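Local coordinates for protein bacillaene synthase dehydratase PksH (Bacillus subtilis, PDB 3HP0) that dehydrates the (S)-3-hydroxy-3-methylglutaryl group tethered to PksL to a 3-methylglutaconyl moiety during synthesis of the antibiotic bacillaene, at residues F236-P239 against Q240-M243. Sequence-based numbering, arbitrary orientation.
Sequences FSDP and QNQM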
loop_
_atom_site.group_PDB
_atom_site.type_symbol
_atom_site.label_atom_id
_atom_site.label_comp_id
_atom_site.label_asym_id
_atom_site.label_seq_id
_atom_site.Cartn_x
_atom_site.Cartn_y
_atom_site.Cartn_z
ATOM N N PHE A 236 17.016 9.266 1.448
ATOM C CA PHE A 236 16.372 10.558 1.587
ATOM C C PHE A 236 17.282 11.590 2.245
ATOM O O PHE A 236 17.059 12.795 2.120
ATOM C CB PHE A 236 15.054 10.428 2.357
ATOM C CG PHE A 236 13.886 10.027 1.488
ATOM C CD1 PHE A 236 13.502 8.695 1.367
ATOM C CD2 PHE A 236 13.208 10.986 0.739
ATOM C CE1 PHE A 236 12.460 8.330 0.508
ATOM C CE2 PHE A 236 12.171 10.633 -0.118
ATOM C CZ PHE A 236 11.795 9.304 -0.236
ATOM N N SER A 237 18.319 11.127 2.928
ATOM C CA SER A 237 19.232 12.048 3.587
ATOM C C SER A 237 20.426 12.326 2.675
ATOM O O SER A 237 21.247 13.202 2.952
ATOM C CB SER A 237 19.703 11.463 4.930
ATOM O OG SER A 237 20.536 10.329 4.758
ATOM N N ASP A 238 20.500 11.587 1.573
ATOM C CA ASP A 238 21.583 11.754 0.627
ATOM C C ASP A 238 21.431 12.997 -0.251
ATOM O O ASP A 238 20.416 13.157 -0.937
ATOM C CB ASP A 238 21.688 10.528 -0.291
ATOM C CG ASP A 238 22.643 10.755 -1.446
ATOM O OD1 ASP A 238 23.823 11.094 -1.173
ATOM O OD2 ASP A 238 22.234 10.590 -2.622
ATOM N N PRO A 239 22.439 13.888 -0.240
ATOM C CA PRO A 239 22.394 15.103 -1.063
ATOM C C PRO A 239 22.636 14.607 -2.488
ATOM O O PRO A 239 23.471 13.728 -2.680
ATOM C CB PRO A 239 23.555 15.921 -0.519
ATOM C CG PRO A 239 24.562 14.862 -0.158
ATOM C CD PRO A 239 23.709 13.787 0.506
ATOM N N GLN A 240 21.930 15.172 -3.466
ATOM C CA GLN A 240 22.044 14.745 -4.863
ATOM C C GLN A 240 20.697 14.134 -5.183
ATOM O O GLN A 240 20.049 14.478 -6.170
ATOM C CB GLN A 240 23.132 13.681 -5.030
ATOM C CG GLN A 240 23.243 13.067 -6.403
ATOM C CD GLN A 240 24.339 12.017 -6.456
ATOM O OE1 GLN A 240 25.123 11.873 -5.507
ATOM N NE2 GLN A 240 24.407 11.280 -7.562
ATOM N N ASN A 241 20.281 13.197 -4.341
ATOM C CA ASN A 241 18.968 12.603 -4.529
ATOM C C ASN A 241 18.047 13.767 -4.217
ATOM O O ASN A 241 17.057 14.005 -4.909
ATOM C CB ASN A 241 18.700 11.486 -3.517
ATOM C CG ASN A 241 19.277 10.157 -3.942
ATOM O OD1 ASN A 241 19.485 9.901 -5.127
ATOM N ND2 ASN A 241 19.503 9.288 -2.976
ATOM N N GLN A 242 18.418 14.485 -3.158
ATOM C CA GLN A 242 17.680 15.636 -2.662
ATOM C C GLN A 242 17.518 16.722 -3.710
ATOM O O GLN A 242 16.410 17.168 -3.985
ATOM C CB GLN A 242 18.372 16.221 -1.425
ATOM C CG GLN A 242 18.284 15.345 -0.177
ATOM C CD GLN A 242 18.935 15.982 1.045
ATOM O OE1 GLN A 242 18.782 15.494 2.168
ATOM N NE2 GLN A 242 19.666 17.072 0.832
HETATM N N MSE A 243 18.629 17.158 -4.286
HETATM C CA MSE A 243 18.576 18.197 -5.295
HETATM C C MSE A 243 17.860 17.691 -6.527
HETATM O O MSE A 243 17.279 18.473 -7.281
HETATM C CB MSE A 243 19.978 18.652 -5.667
HETATM C CG MSE A 243 20.661 19.446 -4.583
HETATM SE SE MSE A 243 22.456 19.809 -5.117
HETATM C CE MSE A 243 22.200 21.545 -5.943
#
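D238 and the first turn of helix 241-248 meet where the chain, leaving helix 220-235, turns back into the C-terminal helix of this crotonase-family protein. Q240 holds the N-cap position, yet the acceptor for the first amides of the helix is a main-chain carbonyl two residues earlier. Q242 N donates to D238 O at 3.3 Å, with an N-H...O angle of 153° and the donor lying in the carbonyl plane. N241 N reaches the same D238 O at 3.4 Å in a weaker, more bent bond. One oxygen thus serves two consecutive amides unequally. Aliphatic atoms crowd the same carbonyl: Q242 CG lies 3.1 Å from D238 O, because its chi1 of -70° sets CG beside its own backbone N, the donor of the stronger bond.

The side-chain amide of N241 finds its acceptor outside the turn. N241 ND2 is hydrogen-bonded to M235 O, at the last residue of helix 220-235, so this side chain ties the two helices together across the intervening loop. S237 OG adds a weak bond to D234 O of that same helix. F236, in the same loop, places its side chain about 7 Å from that of the active-site residue E137, although the turn itself lies at the surface. The carboxylate of D238 stands nearly perpendicular to the N241 amide, their planes 85° apart. Despite a separation of 3.0 Å between D238 OD2 and N241 ND2, the angle is too poor for a hydrogen bond.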